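Local coordinates for Red carotenoid protein (RCP) (PDB 5FCY), which binds carotenoids, including beta-carotene, as a soluble, all-helical cyanobacterial protein with a probable role in photoprotection, at residues A[57-60]-A[61-64]; A[75-78]-A[79-82]; A[100-103]-A[104-107]; A[148-151]-A[152-155]. One frame throughout, in Å; residues are numbered along the deposited sequence.

Contact 1. Residues A[57-60]-A[61-64]; sequences EGLF and NQVK
The last turns of helix 53-64, in the all-helical fold of the orange carotenoid protein N-terminal family, bring Phe60 and Lys64 together one turn apart. The helical assignment rests on the i to i+4 bonds: Lys64 N reaches Phe60 O at 3.2 Å, almost straight (N-H...O 166°), and Gln62 N reaches Gly58 O at the same length, 3.2 Å. Phe60 O also accepts Val63 N at 3.0 Å, but this second donor stands well above the carbonyl plane, whereas Lys64 N comes in nearly along the C=O direction.

Among the side chains, the methylenes of Lys64 approach the distal part of the Phe60 ring obliquely, with CD 3.5 Å from CE2. The ring is directed there by a first torsion that sets CG opposite the backbone N (chi1 168°), and it also packs on Leu104 of helix 95-110 and on Ile114. Leu59 and Val63 both touch Phe101, which places the buried flank of this helix against helix 95-110. With an alanine in place of Phe60, the Lys64 methylenes and Leu104 would probably lose the ring between them, opening a gap at the helix interface. Leu59 CD1 is also 4.4 Å from Gln62 NE2, and that nitrogen makes a weak hydrogen bond to Glu89. Asn61 N bonds to Glu57 O at 2.9 Å; Asn61 ND2 lies 3.0 Å from Glu57 O as well, but at an angle too poor for a hydrogen bond.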
loop_
_atom_site.group_PDB
_atom_site.type_symbol
_atom_site.label_atom_id
_atom_site.label_comp_id
_atom_site.label_asym_id
_atom_site.label_seq_id
_atom_site.Cartn_x
_atom_site.Cartn_y
_atom_site.Cartn_z
ATOM N N GLU A 57 -12.970 6.495 2.221
ATOM C CA GLU A 57 -13.544 6.066 3.492
ATOM C C GLU A 57 -14.590 4.981 3.288
ATOM O O GLU A 57 -14.721 4.077 4.123
ATOM C CB GLU A 57 -14.158 7.261 4.224
ATOM C CG GLU A 57 -14.489 6.995 5.692
ATOM C CD GLU A 57 -13.258 6.996 6.587
ATOM O OE1 GLU A 57 -12.350 7.827 6.361
ATOM O OE2 GLU A 57 -13.195 6.164 7.518
ATOM N N GLY A 58 -15.342 5.048 2.192
ATOM C CA GLY A 58 -16.315 4.022 1.878
ATOM C C GLY A 58 -15.664 2.668 1.694
ATOM O O GLY A 58 -15.969 1.719 2.423
ATOM N N LEU A 59 -14.757 2.571 0.719
ATOM C CA LEU A 59 -14.038 1.319 0.498
ATOM C C LEU A 59 -13.323 0.867 1.762
ATOM O O LEU A 59 -13.222 -0.337 2.023
ATOM C CB LEU A 59 -13.042 1.484 -0.653
ATOM C CG LEU A 59 -12.384 0.211 -1.199
ATOM C CD1 LEU A 59 -13.410 -0.697 -1.866
ATOM C CD2 LEU A 59 -11.268 0.555 -2.177
ATOM N N PHE A 60 -12.833 1.814 2.564
ATOM C CA PHE A 60 -12.155 1.466 3.808
ATOM C C PHE A 60 -13.110 0.800 4.791
ATOM O O PHE A 60 -12.718 -0.111 5.528
ATOM C CB PHE A 60 -11.533 2.720 4.423
ATOM C CG PHE A 60 -11.064 2.536 5.835
ATOM C CD1 PHE A 60 -9.924 1.800 6.111
ATOM C CD2 PHE A 60 -11.757 3.108 6.886
ATOM C CE1 PHE A 60 -9.490 1.631 7.411
ATOM C CE2 PHE A 60 -11.329 2.945 8.187
ATOM C CZ PHE A 60 -10.193 2.205 8.450
ATOM N N ASN A 61 -14.370 1.241 4.821
ATOM C CA ASN A 61 -15.339 0.630 5.726
ATOM C C ASN A 61 -15.620 -0.815 5.339
ATOM O O ASN A 61 -15.687 -1.693 6.206
ATOM C CB ASN A 61 -16.631 1.446 5.740
ATOM C CG ASN A 61 -16.502 2.724 6.541
ATOM O OD1 ASN A 61 -15.916 2.736 7.623
ATOM N ND2 ASN A 61 -17.043 3.811 6.008
ATOM N N GLN A 62 -15.786 -1.084 4.042
ATOM C CA GLN A 62 -15.946 -2.460 3.587
ATOM C C GLN A 62 -14.784 -3.341 4.029
ATOM O O GLN A 62 -14.945 -4.563 4.118
ATOM C CB GLN A 62 -16.070 -2.506 2.063
ATOM C CG GLN A 62 -17.211 -1.684 1.498
ATOM C CD GLN A 62 -17.431 -1.949 0.023
ATOM O OE1 GLN A 62 -17.355 -3.090 -0.432
ATOM N NE2 GLN A 62 -17.695 -0.894 -0.737
ATOM N N VAL A 63 -13.625 -2.748 4.307
ATOM C CA VAL A 63 -12.452 -3.521 4.708
ATOM C C VAL A 63 -12.524 -3.881 6.185
ATOM O O VAL A 63 -12.481 -5.060 6.557
ATOM C CB VAL A 63 -11.163 -2.743 4.381
ATOM C CG1 VAL A 63 -9.933 -3.443 4.961
ATOM C CG2 VAL A 63 -11.021 -2.590 2.886
ATOM N N LYS A 64 -12.621 -2.871 7.052
ATOM C CA LYS A 64 -12.668 -3.134 8.484
ATOM C C LYS A 64 -13.931 -3.878 8.895
ATOM O O LYS A 64 -13.998 -4.372 10.025
ATOM C CB LYS A 64 -12.543 -1.823 9.265
ATOM C CG LYS A 64 -13.783 -0.944 9.260
ATOM C CD LYS A 64 -13.411 0.514 9.518
ATOM C CE LYS A 64 -14.514 1.273 10.241
ATOM N NZ LYS A 64 -14.578 0.937 11.696
#

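Contact 2. Residues A[75-78]-A[79-82]. With BCR (beta-carotene), chain B.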
loop_
_atom_site.group_PDB
_atom_site.type_symbol
_atom_site.label_atom_id
_atom_site.label_comp_id
_atom_site.label_asym_id
_atom_site.label_seq_id
_atom_site.Cartn_x
_atom_site.Cartn_y
_atom_site.Cartn_z
ATOM N N GLN A 75 -5.541 -6.893 0.833
ATOM C CA GLN A 75 -4.357 -6.116 0.485
ATOM C C GLN A 75 -3.409 -6.928 -0.388
ATOM O O GLN A 75 -2.863 -6.416 -1.369
ATOM C CB GLN A 75 -3.654 -5.639 1.755
ATOM C CG GLN A 75 -4.538 -4.803 2.660
ATOM C CD GLN A 75 -3.834 -4.378 3.933
ATOM O OE1 GLN A 75 -2.859 -3.626 3.899
ATOM N NE2 GLN A 75 -4.324 -4.866 5.067
ATOM N N ARG A 76 -3.207 -8.202 -0.046
ATOM C CA ARG A 76 -2.456 -9.098 -0.921
ATOM C C ARG A 76 -3.115 -9.196 -2.291
ATOM O O ARG A 76 -2.448 -9.087 -3.326
ATOM C CB ARG A 76 -2.353 -10.483 -0.287
ATOM C CG ARG A 76 -1.655 -10.517 1.056
ATOM C CD ARG A 76 -1.829 -11.875 1.711
ATOM N NE ARG A 76 -0.752 -12.188 2.644
ATOM C CZ ARG A 76 -0.657 -13.330 3.315
ATOM N NH1 ARG A 76 -1.576 -14.272 3.160
ATOM N NH2 ARG A 76 0.356 -13.533 4.143
ATOM N N ASP A 77 -4.434 -9.415 -2.313
ATOM C CA ASP A 77 -5.151 -9.550 -3.575
ATOM C C ASP A 77 -5.066 -8.280 -4.415
ATOM O O ASP A 77 -5.105 -8.351 -5.647
ATOM C CB ASP A 77 -6.611 -9.911 -3.306
ATOM C CG ASP A 77 -6.786 -11.349 -2.847
ATOM O OD1 ASP A 77 -5.910 -12.189 -3.144
ATOM O OD2 ASP A 77 -7.806 -11.643 -2.191
ATOM N N LEU A 78 -4.951 -7.113 -3.775
ATOM C CA LEU A 78 -4.794 -5.878 -4.537
ATOM C C LEU A 78 -3.424 -5.814 -5.197
ATOM O O LEU A 78 -3.299 -5.352 -6.337
ATOM C CB LEU A 78 -5.008 -4.663 -3.633
ATOM C CG LEU A 78 -6.394 -4.485 -3.006
ATOM C CD1 LEU A 78 -6.452 -3.176 -2.238
ATOM C CD2 LEU A 78 -7.500 -4.548 -4.047
ATOM N N ILE A 79 -2.383 -6.276 -4.500
ATOM C CA ILE A 79 -1.045 -6.266 -5.078
ATOM C C ILE A 79 -0.923 -7.336 -6.156
ATOM O O ILE A 79 -0.189 -7.159 -7.136
ATOM C CB ILE A 79 0.012 -6.441 -3.971
ATOM C CG1 ILE A 79 -0.017 -5.232 -3.027
ATOM C CG2 ILE A 79 1.410 -6.626 -4.577
ATOM C CD1 ILE A 79 0.980 -5.289 -1.884
ATOM N N ARG A 80 -1.635 -8.451 -6.004
ATOM C CA ARG A 80 -1.599 -9.536 -6.976
ATOM C C ARG A 80 -2.551 -9.322 -8.149
ATOM O O ARG A 80 -2.604 -10.174 -9.041
ATOM C CB ARG A 80 -1.942 -10.862 -6.295
ATOM C CG ARG A 80 -1.098 -11.209 -5.082
ATOM C CD ARG A 80 -1.820 -12.233 -4.212
ATOM N NE ARG A 80 -1.045 -12.626 -3.039
ATOM C CZ ARG A 80 -1.369 -13.628 -2.227
ATOM N NH1 ARG A 80 -2.459 -14.350 -2.456
ATOM N NH2 ARG A 80 -0.602 -13.916 -1.185
ATOM N N ARG A 81 -3.304 -8.221 -8.171
ATOM C CA ARG A 81 -4.265 -7.949 -9.240
ATOM C C ARG A 81 -5.349 -9.025 -9.319
ATOM O O ARG A 81 -5.863 -9.326 -10.400
ATOM C CB ARG A 81 -3.562 -7.805 -10.597
ATOM C CG ARG A 81 -3.158 -6.387 -10.973
ATOM C CD ARG A 81 -1.875 -5.942 -10.295
ATOM N NE ARG A 81 -1.105 -5.041 -11.149
ATOM C CZ ARG A 81 0.004 -4.411 -10.772
ATOM N NH1 ARG A 81 0.482 -4.569 -9.542
ATOM N NH2 ARG A 81 0.636 -3.617 -11.628
ATOM N N VAL A 82 -5.717 -9.614 -8.179
ATOM C CA VAL A 82 -6.758 -10.635 -8.171
ATOM C C VAL A 82 -8.086 -10.015 -8.584
ATOM O O VAL A 82 -8.382 -8.851 -8.284
ATOM C CB VAL A 82 -6.867 -11.297 -6.786
ATOM C CG1 VAL A 82 -7.979 -12.346 -6.767
ATOM C CG2 VAL A 82 -5.549 -11.923 -6.402
HETATM C C1 BCR B . 1.404 -9.835 7.800
HETATM C C2 BCR B . 2.454 -10.757 8.416
HETATM C C3 BCR B . 3.621 -11.078 7.488
HETATM C C4 BCR B . 3.949 -9.907 6.571
HETATM C C5 BCR B . 3.361 -8.632 7.124
HETATM C C6 BCR B . 2.039 -8.562 7.274
HETATM C C7 BCR B . 1.189 -7.363 6.974
HETATM C C8 BCR B . 1.607 -6.173 6.494
HETATM C C9 BCR B . 0.655 -5.051 6.230
HETATM C C10 BCR B . 1.145 -3.861 5.796
HETATM C C11 BCR B . 0.331 -2.671 5.488
HETATM C C33 BCR B . 4.286 -7.538 7.538
HETATM C C31 BCR B . 0.358 -9.555 8.878
HETATM C C32 BCR B . 0.771 -10.567 6.629
HETATM C C34 BCR B . -0.812 -5.293 6.465
HETATM C C12 BCR B . 0.919 -1.547 5.044
HETATM C C13 BCR B . 0.155 -0.317 4.708
HETATM C C14 BCR B . 0.832 0.778 4.272
HETATM C C15 BCR B . 0.212 2.058 3.897
HETATM C C16 BCR B . 0.945 3.107 3.493
HETATM C C17 BCR B . 0.270 4.363 3.132
HETATM C C18 BCR B . 0.908 5.478 2.724
HETATM C C19 BCR B . 0.070 6.660 2.384
HETATM C C20 BCR B . 0.551 7.808 1.891
HETATM C C21 BCR B . -0.366 8.914 1.579
HETATM C C22 BCR B . 0.053 10.107 1.113
HETATM C C23 BCR B . -0.975 11.158 0.862
HETATM C C24 BCR B . -0.668 12.412 0.507
HETATM C C25 BCR B . -1.684 13.479 0.270
HETATM C C26 BCR B . -2.995 13.311 0.452
HETATM C C27 BCR B . -3.922 13.534 -0.720
HETATM C C28 BCR B . -3.278 14.522 -1.684
HETATM C C29 BCR B . -2.415 15.536 -0.942
HETATM C C30 BCR B . -1.265 14.858 -0.197
HETATM C C35 BCR B . -1.341 -0.360 4.855
HETATM C C36 BCR B . 2.409 5.484 2.631
HETATM C C37 BCR B . 1.527 10.312 0.903
HETATM C C38 BCR B . -3.573 13.007 1.812
HETATM C C39 BCR B . -0.888 15.669 1.034
HETATM C C40 BCR B . -0.064 14.791 -1.133
#
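Helix 68-79 runs out through this stretch: Ile79 N donates to Gln75 O and Arg80 N to Arg76 O (2.9 Å) before Arg81 turns to positive phi (61°). Beyond those regular bonds, Val82 N reaches back to Asp77 O at 2.9 Å, in the carbonyl plane, while Arg81 N makes a weak bond to Leu78 O.

Arg76 and Arg80 run alongside each other in one direction, their guanidinium planes only 17° apart. Arg76 CB sits over one face of the Arg80 guanidinium, 3.7 Å from Arg80 NE. This brings two positive groups near each other, and the salt bridge from Arg76 to Asp24 probably eases this. Asp77 OD1 lies well out of the Arg80 plane, 4.1 Å from NH1, so it offers charge alone; its hydrogen bond goes to Gln73. Val82 CG2 rests against the Asp77 carboxylate.

Gln75 faces the carotenoid, its extended chain setting OE1 3.7 Å from beta-carotene C34. An alanine here would remove the amide, and methyl C34 would probably lose a wall of its pocket. Arg76 NH2 lies 3.9 Å from ring methyl C32.

The left-handed backbone at Arg81, with Val82 N bonded to Asp77 O and the weaker Arg81 N to Leu78 O, makes a Schellman motif, here ending a helix that lines the beta-carotene pocket.

Contact 3. Residues A[100-103]-A[104-107]; sequences LFWY and LLSQ. With BCR (beta-carotene), chain B.
Contacts of CH-pi type centre on Leu105, whose methine CG and methyl CD1 each lie over an aromatic ring of the preceding turn. Its CG stands over a face of the Phe101 ring, 4.2 Å from the centroid, while CD1 lies over the six-membered ring of Trp102 at 4.0 Å. Both approaches fall within 30° of the ring normal, the evidence for calling them face contacts. The isobutyl group is brought there by a CG anti to its own carbonyl carbon (chi1 -67°).

Apolar contacts with beta-carotene come next. Methyl C35 meets the edge of the Trp102 ring near its plane, 3.8 Å from CE3, and Leu105 CB touches the same methyl. Leu100 CD2 approaches C38 at 3.5 Å, and Tyr103 presents a ring edge to C19. These residues belong to helix 95-110, one side of which forms part of the carotenoid pocket in this all-helical domain; the other side packs on helix 53-64 through Phe101 and Leu104.

Polar contacts are mostly backbone: Leu104 N to Leu100 O and Gln107 N to Tyr103 O, each 2.9 Å. Ser106 OG also turns back to Tyr103 O, though the modelled separation is doubtfully short. Trp102 NE1 is hydrogen-bonded to Tyr90 OH. Beside the Tyr103 ring, with its amide plane 52° from it, Gln107 gives a weak bond from NE2 to Tyr103 OH.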
loop_
_atom_site.group_PDB
_atom_site.type_symbol
_atom_site.label_atom_id
_atom_site.label_comp_id
_atom_site.label_asym_id
_atom_site.label_seq_id
_atom_site.Cartn_x
_atom_site.Cartn_y
_atom_site.Cartn_z
ATOM N N LEU A 100 -5.254 7.480 -1.010
ATOM C CA LEU A 100 -5.948 7.807 0.232
ATOM C C LEU A 100 -6.459 6.546 0.915
ATOM O O LEU A 100 -6.379 6.417 2.142
ATOM C CB LEU A 100 -7.105 8.766 -0.048
ATOM C CG LEU A 100 -6.732 10.140 -0.606
ATOM C CD1 LEU A 100 -7.972 10.859 -1.109
ATOM C CD2 LEU A 100 -6.026 10.973 0.448
ATOM N N PHE A 101 -6.999 5.610 0.134
ATOM C CA PHE A 101 -7.430 4.331 0.688
ATOM C C PHE A 101 -6.286 3.637 1.416
ATOM O O PHE A 101 -6.455 3.144 2.537
ATOM C CB PHE A 101 -7.974 3.442 -0.427
ATOM C CG PHE A 101 -8.142 2.004 -0.028
ATOM C CD1 PHE A 101 -9.202 1.614 0.772
ATOM C CD2 PHE A 101 -7.244 1.042 -0.458
ATOM C CE1 PHE A 101 -9.361 0.292 1.140
ATOM C CE2 PHE A 101 -7.398 -0.281 -0.095
ATOM C CZ PHE A 101 -8.458 -0.657 0.706
ATOM N N TRP A 102 -5.110 3.586 0.791
ATOM C CA TRP A 102 -3.971 2.942 1.433
ATOM C C TRP A 102 -3.525 3.703 2.675
ATOM O O TRP A 102 -2.975 3.099 3.602
ATOM C CB TRP A 102 -2.818 2.799 0.440
ATOM C CG TRP A 102 -2.949 1.587 -0.422
ATOM C CD1 TRP A 102 -3.378 1.542 -1.713
ATOM C CD2 TRP A 102 -2.660 0.235 -0.046
ATOM N NE1 TRP A 102 -3.370 0.245 -2.170
ATOM C CE2 TRP A 102 -2.934 -0.576 -1.165
ATOM C CE3 TRP A 102 -2.194 -0.367 1.127
ATOM C CZ2 TRP A 102 -2.758 -1.956 -1.146
ATOM C CZ3 TRP A 102 -2.019 -1.739 1.144
ATOM C CH2 TRP A 102 -2.300 -2.518 0.016
ATOM N N TYR A 103 -3.754 5.016 2.720
ATOM C CA TYR A 103 -3.452 5.773 3.931
ATOM C C TYR A 103 -4.394 5.388 5.067
ATOM O O TYR A 103 -3.951 5.122 6.190
ATOM C CB TYR A 103 -3.542 7.274 3.656
ATOM C CG TYR A 103 -3.266 8.110 4.884
ATOM C CD1 TYR A 103 -1.979 8.231 5.387
ATOM C CD2 TYR A 103 -4.294 8.768 5.544
ATOM C CE1 TYR A 103 -1.719 8.990 6.514
ATOM C CE2 TYR A 103 -4.044 9.530 6.672
ATOM C CZ TYR A 103 -2.755 9.638 7.152
ATOM O OH TYR A 103 -2.495 10.395 8.275
ATOM N N LEU A 104 -5.701 5.361 4.793
ATOM C CA LEU A 104 -6.670 4.997 5.823
ATOM C C LEU A 104 -6.425 3.591 6.352
ATOM O O LEU A 104 -6.749 3.301 7.509
ATOM C CB LEU A 104 -8.090 5.114 5.273
ATOM C CG LEU A 104 -8.491 6.486 4.727
ATOM C CD1 LEU A 104 -9.942 6.466 4.290
ATOM C CD2 LEU A 104 -8.256 7.583 5.755
ATOM N N LEU A 105 -5.871 2.701 5.523
ATOM C CA LEU A 105 -5.481 1.385 6.016
ATOM C C LEU A 105 -4.380 1.501 7.058
ATOM O O LEU A 105 -4.420 0.828 8.093
ATOM C CB LEU A 105 -5.017 0.499 4.861
ATOM C CG LEU A 105 -6.049 0.065 3.821
ATOM C CD1 LEU A 105 -5.369 -0.785 2.762
ATOM C CD2 LEU A 105 -7.201 -0.695 4.458
ATOM N N SER A 106 -3.383 2.350 6.802
ATOM C CA SER A 106 -2.301 2.522 7.764
ATOM C C SER A 106 -2.808 3.162 9.052
ATOM O O SER A 106 -2.409 2.758 10.150
ATOM C CB SER A 106 -1.179 3.357 7.148
ATOM O OG SER A 106 -1.672 4.578 6.627
ATOM N N GLN A 107 -3.688 4.159 8.940
ATOM C CA GLN A 107 -4.302 4.731 10.135
ATOM C C GLN A 107 -5.120 3.682 10.878
ATOM O O GLN A 107 -5.007 3.540 12.100
ATOM C CB GLN A 107 -5.176 5.927 9.760
ATOM C CG GLN A 107 -4.443 7.252 9.758
ATOM C CD GLN A 107 -5.391 8.429 9.690
ATOM O OE1 GLN A 107 -6.603 8.257 9.555
ATOM N NE2 GLN A 107 -4.846 9.634 9.792
HETATM C C1 BCR B . 1.404 -9.835 7.800
HETATM C C2 BCR B . 2.454 -10.757 8.416
HETATM C C3 BCR B . 3.621 -11.078 7.488
HETATM C C4 BCR B . 3.949 -9.907 6.571
HETATM C C5 BCR B . 3.361 -8.632 7.124
HETATM C C6 BCR B . 2.039 -8.562 7.274
HETATM C C7 BCR B . 1.189 -7.363 6.974
HETATM C C8 BCR B . 1.607 -6.173 6.494
HETATM C C9 BCR B . 0.655 -5.051 6.230
HETATM C C10 BCR B . 1.145 -3.861 5.796
HETATM C C11 BCR B . 0.331 -2.671 5.488
HETATM C C33 BCR B . 4.286 -7.538 7.538
HETATM C C31 BCR B . 0.358 -9.555 8.878
HETATM C C32 BCR B . 0.771 -10.567 6.629
HETATM C C34 BCR B . -0.812 -5.293 6.465
HETATM C C12 BCR B . 0.919 -1.547 5.044
HETATM C C13 BCR B . 0.155 -0.317 4.708
HETATM C C14 BCR B . 0.832 0.778 4.272
HETATM C C15 BCR B . 0.212 2.058 3.897
HETATM C C16 BCR B . 0.945 3.107 3.493
HETATM C C17 BCR B . 0.270 4.363 3.132
HETATM C C18 BCR B . 0.908 5.478 2.724
HETATM C C19 BCR B . 0.070 6.660 2.384
HETATM C C20 BCR B . 0.551 7.808 1.891
HETATM C C21 BCR B . -0.366 8.914 1.579
HETATM C C22 BCR B . 0.053 10.107 1.113
HETATM C C23 BCR B . -0.975 11.158 0.862
HETATM C C24 BCR B . -0.668 12.412 0.507
HETATM C C25 BCR B . -1.684 13.479 0.270
HETATM C C26 BCR B . -2.995 13.311 0.452
HETATM C C27 BCR B . -3.922 13.534 -0.720
HETATM C C28 BCR B . -3.278 14.522 -1.684
HETATM C C29 BCR B . -2.415 15.536 -0.942
HETATM C C30 BCR B . -1.265 14.858 -0.197
HETATM C C35 BCR B . -1.341 -0.360 4.855
HETATM C C36 BCR B . 2.409 5.484 2.631
HETATM C C37 BCR B . 1.527 10.312 0.903
HETATM C C38 BCR B . -3.573 13.007 1.812
HETATM C C39 BCR B . -0.888 15.669 1.034
HETATM C C40 BCR B . -0.064 14.791 -1.133
#

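Contact 4. Residues A[148-151]-A[152-155]; sequences DYVS and PMGA
Val150 O is gripped twice: by Met153 N at 3.2 Å, and by the hydroxyl of Tyr90 in helix 85-91. The first bond is nearly straight at nitrogen (N-H...O 162°), but the donor stands above the carbonyl plane, away from a lone pair. Together the two bonds hold this carbonyl near the C-terminal end of helix 139-150.

Pro152 cannot continue the helical bonding: it has no N-H to return to Asp148 O, and its ring carbon CD occupies that place instead, 3.0 Å from the oxygen. Next to it, Ser151 OG is satisfied by a hydrogen bond to Asp95, while Ser151 O takes one from Lys98 NZ, so the hydroxyl and the carbonyl of this residue are both tied to helix 95-110.

Met153 then folds back over the helix end. From an extended chain its methyl CE lies over one face of the Tyr149 ring, 3.5 Å from the centroid and displaced toward the hydroxyl end, with Tyr149 CZ the nearest ring atom. SD is farther above the same face, at 5.2 Å. The ring is set for this by a CG anti to the backbone N (chi1 168°), and is held by Tyr149 OH bonding to Gln26 as well as by Trp18, which stacks on it, and Phe30, which meets it edge-to-face. Val150 CG1 adds a looser contact with Met153 CE at 4.3 Å.

The arrangement is a type I beta turn from Val150 to Met153 at a helix C terminus, accompanied by a Met-aromatic contact between Met153 and Tyr149.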
loop_
_atom_site.group_PDB
_atom_site.type_symbol
_atom_site.label_atom_id
_atom_site.label_comp_id
_atom_site.label_asym_id
_atom_site.label_seq_id
_atom_site.Cartn_x
_atom_site.Cartn_y
_atom_site.Cartn_z
ATOM N N ASP A 148 2.008 6.030 -8.296
ATOM C CA ASP A 148 2.278 5.087 -9.377
ATOM C C ASP A 148 2.366 3.656 -8.865
ATOM O O ASP A 148 2.057 2.715 -9.603
ATOM C CB ASP A 148 3.571 5.465 -10.100
ATOM C CG ASP A 148 3.542 6.874 -10.654
ATOM O OD1 ASP A 148 2.442 7.368 -10.988
ATOM O OD2 ASP A 148 4.622 7.490 -10.756
ATOM N N TYR A 149 2.785 3.469 -7.612
ATOM C CA TYR A 149 2.894 2.124 -7.057
ATOM C C TYR A 149 1.515 1.516 -6.814
ATOM O O TYR A 149 1.268 0.357 -7.167
ATOM C CB TYR A 149 3.716 2.161 -5.766
ATOM C CG TYR A 149 3.663 0.887 -4.959
ATOM C CD1 TYR A 149 4.051 -0.327 -5.510
ATOM C CD2 TYR A 149 3.238 0.899 -3.639
ATOM C CE1 TYR A 149 4.003 -1.491 -4.774
ATOM C CE2 TYR A 149 3.188 -0.260 -2.895
ATOM C CZ TYR A 149 3.573 -1.452 -3.468
ATOM O OH TYR A 149 3.528 -2.614 -2.736
ATOM N N VAL A 150 0.598 2.287 -6.223
ATOM C CA VAL A 150 -0.735 1.769 -5.923
ATOM C C VAL A 150 -1.696 1.888 -7.101
ATOM O O VAL A 150 -2.723 1.193 -7.122
ATOM C CB VAL A 150 -1.344 2.482 -4.700
ATOM C CG1 VAL A 150 -0.420 2.364 -3.499
ATOM C CG2 VAL A 150 -1.651 3.948 -5.008
ATOM N N SER A 151 -1.397 2.738 -8.081
ATOM C CA SER A 151 -2.334 2.974 -9.176
ATOM C C SER A 151 -2.714 1.704 -9.922
ATOM O O SER A 151 -3.916 1.500 -10.173
ATOM C CB SER A 151 -1.748 4.010 -10.138
ATOM O OG SER A 151 -2.515 4.073 -11.326
ATOM N N PRO A 152 -1.787 0.834 -10.322
ATOM C CA PRO A 152 -2.169 -0.353 -11.095
ATOM C C PRO A 152 -2.612 -1.544 -10.259
ATOM O O PRO A 152 -2.786 -2.629 -10.819
ATOM C CB PRO A 152 -0.881 -0.671 -11.866
ATOM C CG PRO A 152 0.203 -0.248 -10.948
ATOM C CD PRO A 152 -0.319 0.966 -10.218
ATOM N N MET A 153 -2.810 -1.385 -8.952
ATOM C CA MET A 153 -3.255 -2.500 -8.130
ATOM C C MET A 153 -4.734 -2.791 -8.392
ATOM O O MET A 153 -5.411 -2.093 -9.152
ATOM C CB MET A 153 -3.011 -2.202 -6.654
ATOM C CG MET A 153 -1.545 -2.155 -6.262
ATOM S SD MET A 153 -1.349 -1.814 -4.505
ATOM C CE MET A 153 0.432 -1.720 -4.362
ATOM N N GLY A 154 -5.238 -3.846 -7.750
ATOM C CA GLY A 154 -6.630 -4.225 -7.893
ATOM C C GLY A 154 -6.945 -4.770 -9.280
ATOM O O GLY A 154 -6.068 -5.116 -10.072
ATOM N N ALA A 155 -8.244 -4.842 -9.559
ATOM C CA ALA A 155 -8.732 -5.337 -10.842
ATOM C C ALA A 155 -9.494 -4.250 -11.591
ATOM O O ALA A 155 -9.066 -3.802 -12.655
ATOM C CB ALA A 155 -9.618 -6.560 -10.639
#

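From the N terminus, contact 1 lies in helix 53-64, contact 2 at the end of helix 68-79, contact 3 in helix 95-110 and contact 4 where helix 139-150 stops. Each joins adjoining residues, so none closes a long loop; they follow in series and neither nest nor cross. Helix 95-110 links them: contact 3 touches contact 1 through Phe101 and Leu59, contact 2 through Phe101 and Leu78, and contact 4 through Trp102 and Met153. Contacts 2 and 4 meet directly, with Leu78 O and Gly154 N 2.8 Å apart in a probable backbone hydrogen bond that ties the end of helix 68-79 to the segment following helix 139-150. Beta-carotene touches contacts 2 and 3.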